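Local coordinates for protein gamma-glutamyl-gamma-aminobutyraldehyde dehydrogenase (Burkholderia cenocepacia, PDB 4LIH) that probably oxidises aldehydes to carboxylic acids with NAD(P)+ as electron acceptor, as a member of the aldehyde dehydrogenase family, at residues K11-H19 and P338-V346; W138-V146 and D484-K492. All coordinates share one frame; numbering follows the deposited sequence.

Contact 1 of 2, residues K11-H19 and P338-V346; sequences KLTLADWQH and PGNPLDPSV
The indole of Trp-17 meets Pro-344 at its edge, near the ring plane, with CD1 of Trp-17 4.2 Å from CG of Pro-344. The carbonyl O of Leu-342 approaches the same ring obliquely, 3.5 Å from its CD1. On one face of the indole lies Leu-12, with CD2 offset toward the rim. This is the first turn of the N-terminal helix 14-23 packed on two successive type I beta turns, Asn-340 to Asp-343 and Asp-343 to Val-346. The turns belong to the loop between helices 319-333 and 354-370. Trp-17 also rests on Leu-111 of helix 106-117 and Ile-121 of helix 121-142. Leu-342 lies on Leu-111 as well.

Leu-14 also reaches across. Its CG is anti to the backbone N (chi1 163°), which carries CD1 to the backbone of the Asn-340 to Asp-343 turn, near Leu-342 O and Asp-343 N. There CD1 lies 3.9 Å from Leu-342 CB, while CB of Leu-14 packs on CD of Pro-344. No direct hydrogen bond joins the segments. The O of Leu-342 is buried by the contact and has no hydrogen-bond partner in the model.

Each segment is braced from within. Thr-13 is the N-cap, and with Asp-16 it forms a capping box. Asn-340 and Asp-343 each make an Asx turn. OD1 of Asp-343 takes both N and OG of Ser-345 on the same face of its carboxylate. At the margin one water accepts from Asn-340 ND2 at 3.2 Å and, weakly, from Gln-18 NE2 at 3.3 Å.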
loop_
_atom_site.group_PDB
_atom_site.type_symbol
_atom_site.label_atom_id
_atom_site.label_comp_id
_atom_site.label_asym_id
_atom_site.label_seq_id
_atom_site.Cartn_x
_atom_site.Cartn_y
_atom_site.Cartn_z
ATOM N N LYS A 11 -15.833 -30.245 -25.538
ATOM C CA LYS A 11 -14.870 -31.288 -25.028
ATOM C C LYS A 11 -14.546 -32.343 -26.098
ATOM O O LYS A 11 -15.438 -33.042 -26.569
ATOM C CB LYS A 11 -15.413 -31.984 -23.769
ATOM N N LEU A 12 -13.269 -32.443 -26.483
ATOM C CA LEU A 12 -12.785 -33.514 -27.384
ATOM C C LEU A 12 -12.866 -34.882 -26.679
ATOM O O LEU A 12 -12.795 -34.949 -25.449
ATOM C CB LEU A 12 -11.327 -33.246 -27.821
ATOM C CG LEU A 12 -11.042 -32.230 -28.922
ATOM C CD1 LEU A 12 -11.445 -30.826 -28.507
ATOM C CD2 LEU A 12 -9.579 -32.270 -29.337
ATOM N N THR A 13 -13.012 -35.949 -27.464
ATOM C CA THR A 13 -13.129 -37.330 -26.967
ATOM C C THR A 13 -11.762 -38.000 -26.933
ATOM O O THR A 13 -10.794 -37.472 -27.468
ATOM C CB THR A 13 -13.973 -38.223 -27.901
ATOM O OG1 THR A 13 -13.279 -38.394 -29.147
ATOM C CG2 THR A 13 -15.334 -37.655 -28.144
ATOM N N LEU A 14 -11.712 -39.192 -26.356
ATOM C CA LEU A 14 -10.480 -39.952 -26.279
ATOM C C LEU A 14 -9.926 -40.182 -27.662
ATOM O O LEU A 14 -8.732 -39.991 -27.895
ATOM C CB LEU A 14 -10.724 -41.285 -25.564
ATOM C CG LEU A 14 -9.702 -42.405 -25.693
ATOM C CD1 LEU A 14 -8.372 -41.996 -25.063
ATOM C CD2 LEU A 14 -10.253 -43.687 -25.073
ATOM N N ALA A 15 -10.811 -40.603 -28.580
ATOM C CA ALA A 15 -10.444 -40.862 -29.974
ATOM C C ALA A 15 -9.863 -39.617 -30.648
ATOM O O ALA A 15 -8.905 -39.714 -31.419
ATOM C CB ALA A 15 -11.665 -41.386 -30.760
ATOM N N ASP A 16 -10.445 -38.459 -30.344
ATOM C CA ASP A 16 -9.969 -37.170 -30.882
ATOM C C ASP A 16 -8.536 -36.899 -30.418
ATOM O O ASP A 16 -7.684 -36.529 -31.216
ATOM C CB ASP A 16 -10.843 -35.992 -30.434
ATOM C CG ASP A 16 -12.227 -35.982 -31.079
ATOM O OD1 ASP A 16 -12.490 -36.763 -32.026
ATOM O OD2 ASP A 16 -13.045 -35.177 -30.606
ATOM N N TRP A 17 -8.278 -37.109 -29.128
ATOM C CA TRP A 17 -6.934 -36.879 -28.581
ATOM C C TRP A 17 -5.922 -37.863 -29.149
ATOM O O TRP A 17 -4.796 -37.467 -29.469
ATOM C CB TRP A 17 -6.937 -36.914 -27.048
ATOM C CG TRP A 17 -7.651 -35.736 -26.445
ATOM C CD1 TRP A 17 -8.794 -35.762 -25.711
ATOM C CD2 TRP A 17 -7.268 -34.353 -26.549
ATOM N NE1 TRP A 17 -9.151 -34.493 -25.348
ATOM C CE2 TRP A 17 -8.237 -33.603 -25.853
ATOM C CE3 TRP A 17 -6.194 -33.686 -27.149
ATOM C CZ2 TRP A 17 -8.166 -32.196 -25.733
ATOM C CZ3 TRP A 17 -6.125 -32.280 -27.039
ATOM C CH2 TRP A 17 -7.107 -31.561 -26.319
ATOM N N GLN A 18 -6.316 -39.125 -29.278
ATOM C CA GLN A 18 -5.449 -40.138 -29.881
ATOM C C GLN A 18 -5.089 -39.780 -31.320
ATOM O O GLN A 18 -3.940 -39.906 -31.712
ATOM C CB GLN A 18 -6.113 -41.520 -29.849
ATOM C CG GLN A 18 -6.208 -42.116 -28.450
ATOM C CD GLN A 18 -7.038 -43.385 -28.398
ATOM O OE1 GLN A 18 -8.103 -43.476 -29.006
ATOM N NE2 GLN A 18 -6.544 -44.377 -27.669
ATOM N N HIS A 19 -6.062 -39.310 -32.093
ATOM C CA HIS A 19 -5.792 -38.873 -33.459
ATOM C C HIS A 19 -4.868 -37.646 -33.544
ATOM O O HIS A 19 -3.953 -37.618 -34.345
ATOM C CB HIS A 19 -7.085 -38.579 -34.202
ATOM C CG HIS A 19 -6.887 -38.430 -35.676
ATOM N ND1 HIS A 19 -6.875 -37.203 -36.307
ATOM C CD2 HIS A 19 -6.638 -39.351 -36.637
ATOM C CE1 HIS A 19 -6.657 -37.378 -37.599
ATOM N NE2 HIS A 19 -6.498 -38.671 -37.824
ATOM N N PRO A 338 -6.691 -45.473 -11.729
ATOM C CA PRO A 338 -5.841 -44.988 -12.851
ATOM C C PRO A 338 -6.396 -45.352 -14.189
ATOM O O PRO A 338 -7.121 -46.335 -14.306
ATOM C CB PRO A 338 -4.515 -45.714 -12.651
ATOM C CG PRO A 338 -4.507 -46.117 -11.226
ATOM C CD PRO A 338 -5.945 -46.377 -10.851
ATOM N N GLY A 339 -6.096 -44.555 -15.199
ATOM C CA GLY A 339 -6.518 -44.871 -16.562
ATOM C C GLY A 339 -5.654 -44.092 -17.518
ATOM O O GLY A 339 -4.747 -43.354 -17.087
ATOM N N ASN A 340 -5.936 -44.255 -18.809
ATOM C CA ASN A 340 -5.227 -43.546 -19.880
ATOM C C ASN A 340 -5.466 -42.044 -19.731
ATOM O O ASN A 340 -6.607 -41.579 -19.833
ATOM C CB ASN A 340 -5.706 -44.023 -21.266
ATOM C CG ASN A 340 -4.831 -43.509 -22.414
ATOM O OD1 ASN A 340 -4.140 -42.505 -22.299
ATOM N ND2 ASN A 340 -4.857 -44.228 -23.546
ATOM N N PRO A 341 -4.389 -41.265 -19.543
ATOM C CA PRO A 341 -4.674 -39.838 -19.376
ATOM C C PRO A 341 -5.152 -39.130 -20.650
ATOM O O PRO A 341 -5.662 -38.030 -20.534
ATOM C CB PRO A 341 -3.353 -39.262 -18.883
ATOM C CG PRO A 341 -2.327 -40.202 -19.322
ATOM C CD PRO A 341 -2.952 -41.557 -19.375
ATOM N N LEU A 342 -5.057 -39.780 -21.823
ATOM C CA LEU A 342 -5.635 -39.253 -23.051
ATOM C C LEU A 342 -7.163 -39.303 -23.075
ATOM O O LEU A 342 -7.783 -38.673 -23.951
ATOM C CB LEU A 342 -5.079 -39.970 -24.289
ATOM C CG LEU A 342 -3.615 -39.661 -24.615
ATOM C CD1 LEU A 342 -3.115 -40.541 -25.752
ATOM C CD2 LEU A 342 -3.434 -38.183 -24.942
ATOM N N ASP A 343 -7.745 -40.024 -22.101
ATOM C CA ASP A 343 -9.187 -40.168 -21.960
ATOM C C ASP A 343 -9.729 -39.069 -21.047
ATOM O O ASP A 343 -9.343 -38.987 -19.865
ATOM C CB ASP A 343 -9.495 -41.551 -21.363
ATOM C CG ASP A 343 -10.995 -41.848 -21.256
ATOM O OD1 ASP A 343 -11.837 -40.922 -21.136
ATOM O OD2 ASP A 343 -11.296 -43.051 -21.242
ATOM N N PRO A 344 -10.629 -38.229 -21.570
ATOM C CA PRO A 344 -11.134 -37.098 -20.770
ATOM C C PRO A 344 -11.925 -37.438 -19.525
ATOM O O PRO A 344 -12.148 -36.542 -18.727
ATOM C CB PRO A 344 -12.021 -36.294 -21.747
ATOM C CG PRO A 344 -11.831 -36.892 -23.083
ATOM C CD PRO A 344 -11.063 -38.176 -22.980
ATOM N N SER A 345 -12.348 -38.689 -19.347
ATOM C CA SER A 345 -13.097 -39.054 -18.158
ATOM C C SER A 345 -12.179 -39.473 -17.035
ATOM O O SER A 345 -12.662 -39.747 -15.942
ATOM C CB SER A 345 -14.064 -40.216 -18.439
ATOM O OG SER A 345 -13.370 -41.412 -18.781
ATOM N N VAL A 346 -10.868 -39.582 -17.294
ATOM C CA VAL A 346 -9.935 -40.123 -16.283
ATOM C C VAL A 346 -9.427 -39.053 -15.316
ATOM O O VAL A 346 -8.973 -37.981 -15.737
ATOM C CB VAL A 346 -8.744 -40.848 -16.944
ATOM C CG1 VAL A 346 -7.624 -41.103 -15.951
ATOM C CG2 VAL A 346 -9.200 -42.176 -17.545
HETATM O O HOH W 1 -3.484 -43.990 -26.432
#

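Contact 2 of 2, residues W138-V146 and D484-K492; sequences WFAEAIDKV and DKSLHALEK
Phe-139 points its ring edge at the backbone of Ser-486. Its CE1 lies 3.1 Å from Ser-486 O, which sits in the ring plane. The same O accepts from Ala-489 N. Ala-489 CB and Leu-490 CD2 reach the Phe-139 ring obliquely, Ala-489 CB at 3.8 Å from CZ. Trp-138 brings the edge of its six-membered ring to the backbone N of Leu-487, 3.9 Å from CH2. The two methyls of Leu-487 divide: CD2 packs on Ala-142 CB and CD1 lies 4.0 Å from Val-146 CG1.

The contact joins the C-terminal end of helix 121-142 to the loop before strand 494-502 of the aldehyde dehydrogenase fold. The side chain of Lys-485 lies about 8 Å from that of Glu-274, the predicted active-site residue.

The two aromatic rings also pack on each other. CE3 of Trp-138 stands 3.8 Å above the centre of the Phe-139 ring, and Phe-139 CD1 lies in plane at the indole edge. With chi1 at -166° the indole points from the helix to the backbone of Ser-486 and Leu-487. The helix end also lies at a subunit interface: Trp-138 NE1 hydrogen-bonds to Asp-144 O of a second subunit, and Lys-145 NZ forms a salt bridge to its Glu-141 OE1. Lys-485 NZ hydrogen-bonds to Asp-468 O.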
loop_
_atom_site.group_PDB
_atom_site.type_symbol
_atom_site.label_atom_id
_atom_site.label_comp_id
_atom_site.label_asym_id
_atom_site.label_seq_id
_atom_site.Cartn_x
_atom_site.Cartn_y
_atom_site.Cartn_z
ATOM N N TRP A 138 -2.001 -11.933 -15.610
ATOM C CA TRP A 138 -2.189 -11.199 -14.342
ATOM C C TRP A 138 -0.946 -10.357 -14.078
ATOM O O TRP A 138 -1.036 -9.172 -13.790
ATOM C CB TRP A 138 -2.438 -12.185 -13.214
ATOM C CG TRP A 138 -2.962 -11.622 -11.934
ATOM C CD1 TRP A 138 -4.268 -11.507 -11.567
ATOM C CD2 TRP A 138 -2.195 -11.141 -10.839
ATOM N NE1 TRP A 138 -4.372 -10.941 -10.306
ATOM C CE2 TRP A 138 -3.112 -10.744 -9.817
ATOM C CE3 TRP A 138 -0.830 -10.973 -10.623
ATOM C CZ2 TRP A 138 -2.698 -10.183 -8.600
ATOM C CZ3 TRP A 138 -0.404 -10.450 -9.373
ATOM C CH2 TRP A 138 -1.367 -10.064 -8.382
ATOM N N PHE A 139 0.237 -10.933 -14.268
ATOM C CA PHE A 139 1.427 -10.113 -14.050
ATOM C C PHE A 139 1.557 -9.007 -15.103
ATOM O O PHE A 139 1.998 -7.915 -14.780
ATOM C CB PHE A 139 2.696 -10.951 -13.876
ATOM C CG PHE A 139 2.773 -11.622 -12.516
ATOM C CD1 PHE A 139 3.073 -10.863 -11.360
ATOM C CD2 PHE A 139 2.399 -12.950 -12.370
ATOM C CE1 PHE A 139 3.134 -11.465 -10.094
ATOM C CE2 PHE A 139 2.427 -13.535 -11.118
ATOM C CZ PHE A 139 2.789 -12.804 -9.996
ATOM N N ALA A 140 1.115 -9.287 -16.333
ATOM C CA ALA A 140 1.095 -8.299 -17.388
ATOM C C ALA A 140 0.197 -7.158 -16.959
ATOM O O ALA A 140 0.556 -5.969 -17.049
ATOM C CB ALA A 140 0.559 -8.902 -18.679
ATOM N N GLU A 141 -0.981 -7.521 -16.477
ATOM C CA GLU A 141 -1.988 -6.522 -16.092
ATOM C C GLU A 141 -1.579 -5.751 -14.830
ATOM O O GLU A 141 -2.101 -4.691 -14.560
ATOM C CB GLU A 141 -3.320 -7.222 -15.827
ATOM C CG GLU A 141 -4.061 -7.694 -17.062
ATOM C CD GLU A 141 -5.310 -8.516 -16.726
ATOM O OE1 GLU A 141 -5.456 -8.958 -15.580
ATOM O OE2 GLU A 141 -6.190 -8.707 -17.590
ATOM N N ALA A 142 -0.681 -6.310 -14.031
ATOM C CA ALA A 142 -0.198 -5.614 -12.823
ATOM C C ALA A 142 0.908 -4.585 -13.085
ATOM O O ALA A 142 1.099 -3.689 -12.257
ATOM C CB ALA A 142 0.273 -6.635 -11.823
ATOM N N ILE A 143 1.617 -4.709 -14.209
ATOM C CA ILE A 143 2.815 -3.913 -14.518
ATOM C C ILE A 143 2.591 -2.430 -14.404
ATOM O O ILE A 143 3.524 -1.664 -14.018
ATOM C CB ILE A 143 3.338 -4.117 -15.993
ATOM C CG1 ILE A 143 3.989 -5.476 -16.198
ATOM C CG2 ILE A 143 4.432 -3.098 -16.338
ATOM C CD1 ILE A 143 4.228 -5.769 -17.681
ATOM N N ASP A 144 1.402 -1.992 -14.808
ATOM C CA ASP A 144 1.104 -0.532 -14.883
ATOM C C ASP A 144 0.125 -0.071 -13.830
ATOM O O ASP A 144 -0.487 0.985 -13.996
ATOM C CB ASP A 144 0.701 -0.115 -16.316
ATOM C CG ASP A 144 -0.615 -0.721 -16.800
ATOM O OD1 ASP A 144 -1.086 -1.705 -16.224
ATOM O OD2 ASP A 144 -1.206 -0.181 -17.785
ATOM N N LYS A 145 -0.008 -0.851 -12.722
ATOM C CA LYS A 145 -0.937 -0.519 -11.642
ATOM C C LYS A 145 -0.245 -0.197 -10.300
ATOM O O LYS A 145 -0.845 0.430 -9.405
ATOM C CB LYS A 145 -1.945 -1.657 -11.381
ATOM C CG LYS A 145 -2.685 -2.231 -12.590
ATOM C CD LYS A 145 -3.534 -1.220 -13.267
ATOM C CE LYS A 145 -4.352 -1.785 -14.422
ATOM N NZ LYS A 145 -3.502 -2.426 -15.440
ATOM N N VAL A 146 0.971 -0.657 -10.157
ATOM C CA VAL A 146 1.685 -0.508 -8.918
ATOM C C VAL A 146 3.070 0.049 -9.139
ATOM O O VAL A 146 3.788 -0.297 -10.083
ATOM C CB VAL A 146 1.774 -1.837 -8.156
ATOM C CG1 VAL A 146 0.373 -2.332 -7.832
ATOM C CG2 VAL A 146 2.587 -2.845 -8.904
ATOM N N ASP A 484 5.695 -17.578 -4.762
ATOM C CA ASP A 484 5.114 -17.494 -6.075
ATOM C C ASP A 484 3.672 -16.980 -6.030
ATOM O O ASP A 484 3.018 -17.017 -4.961
ATOM C CB ASP A 484 5.200 -18.874 -6.750
ATOM C CG ASP A 484 6.631 -19.258 -7.223
ATOM O OD1 ASP A 484 7.604 -18.474 -7.193
ATOM O OD2 ASP A 484 6.785 -20.437 -7.658
ATOM N N LYS A 485 3.192 -16.460 -7.184
ATOM C CA LYS A 485 1.919 -15.756 -7.265
ATOM C C LYS A 485 1.934 -14.449 -6.419
ATOM O O LYS A 485 2.796 -14.268 -5.532
ATOM C CB LYS A 485 0.733 -16.655 -6.855
ATOM C CG LYS A 485 0.697 -18.049 -7.494
ATOM C CD LYS A 485 -0.710 -18.671 -7.452
ATOM C CE LYS A 485 -1.203 -18.951 -6.052
ATOM N NZ LYS A 485 -2.583 -19.464 -6.092
ATOM N N SER A 486 0.994 -13.558 -6.710
ATOM C CA SER A 486 0.761 -12.289 -6.030
ATOM C C SER A 486 1.865 -11.336 -6.379
ATOM O O SER A 486 2.877 -11.736 -6.982
ATOM C CB SER A 486 0.718 -12.451 -4.507
ATOM O OG SER A 486 2.004 -12.439 -3.931
ATOM N N LEU A 487 1.676 -10.086 -5.992
ATOM C CA LEU A 487 2.669 -9.044 -6.265
ATOM C C LEU A 487 3.977 -9.342 -5.560
ATOM O O LEU A 487 5.025 -8.930 -6.031
ATOM C CB LEU A 487 2.179 -7.658 -5.861
ATOM C CG LEU A 487 0.978 -7.165 -6.668
ATOM C CD1 LEU A 487 0.527 -5.863 -6.016
ATOM C CD2 LEU A 487 1.353 -6.948 -8.099
ATOM N N HIS A 488 3.891 -10.094 -4.462
ATOM C CA HIS A 488 5.049 -10.506 -3.664
ATOM C C HIS A 488 6.001 -11.389 -4.462
ATOM O O HIS A 488 7.143 -11.470 -4.130
ATOM C CB HIS A 488 4.590 -11.281 -2.419
ATOM C CG HIS A 488 3.787 -10.439 -1.483
ATOM N ND1 HIS A 488 4.346 -9.434 -0.737
ATOM C CD2 HIS A 488 2.455 -10.360 -1.277
ATOM C CE1 HIS A 488 3.393 -8.799 -0.074
ATOM N NE2 HIS A 488 2.236 -9.327 -0.407
ATOM N N ALA A 489 5.510 -12.025 -5.510
ATOM C CA ALA A 489 6.377 -12.816 -6.417
ATOM C C ALA A 489 7.449 -11.945 -7.089
ATOM O O ALA A 489 8.561 -12.408 -7.360
ATOM C CB ALA A 489 5.535 -13.551 -7.449
ATOM N N LEU A 490 7.118 -10.682 -7.337
ATOM C CA LEU A 490 8.011 -9.752 -8.053
ATOM C C LEU A 490 9.261 -9.369 -7.251
ATOM O O LEU A 490 10.284 -8.974 -7.817
ATOM C CB LEU A 490 7.249 -8.481 -8.445
ATOM C CG LEU A 490 6.099 -8.751 -9.409
ATOM C CD1 LEU A 490 5.044 -7.668 -9.339
ATOM C CD2 LEU A 490 6.614 -8.920 -10.831
ATOM N N GLU A 491 9.189 -9.498 -5.939
ATOM C CA GLU A 491 10.318 -9.164 -5.067
ATOM C C GLU A 491 11.505 -10.083 -5.359
ATOM O O GLU A 491 12.670 -9.692 -5.199
ATOM C CB GLU A 491 9.910 -9.235 -3.584
ATOM C CG GLU A 491 8.523 -8.635 -3.247
ATOM C CD GLU A 491 8.064 -8.861 -1.786
ATOM O OE1 GLU A 491 8.787 -9.505 -1.014
ATOM O OE2 GLU A 491 6.962 -8.407 -1.380
ATOM N N LYS A 492 11.222 -11.291 -5.827
ATOM C CA LYS A 492 12.282 -12.255 -6.123
ATOM C C LYS A 492 13.111 -11.873 -7.338
ATOM O O LYS A 492 14.210 -12.389 -7.507
ATOM C CB LYS A 492 11.683 -13.646 -6.335
ATOM C CG LYS A 492 10.805 -14.106 -5.194
ATOM C CD LYS A 492 10.503 -15.576 -5.273
ATOM C CE LYS A 492 9.959 -15.990 -6.640
ATOM N NZ LYS A 492 8.800 -15.167 -7.035
#

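Overall arrangement
The modelled chain starts at Lys-11 and enters contact 1 at once through helix 14-23. After short strands between residues 30 and 60 it runs through helices 64-80, 88-104 and 106-117, and helix 121-142 leads into contact 2. Contact 1 closes first, when the loop after helix 319-333 returns to the N-terminal helix. Contact 2 closes later, just before the last strand, 494-502. The two long loops therefore cross and do not nest. Contact 1 ties the N terminus to the part of the chain that carries strands 314-318 and 388-395. Contact 2 ties helix 121-142 to the C-terminal part. The contacts do not touch: their centres are about 36 Å apart.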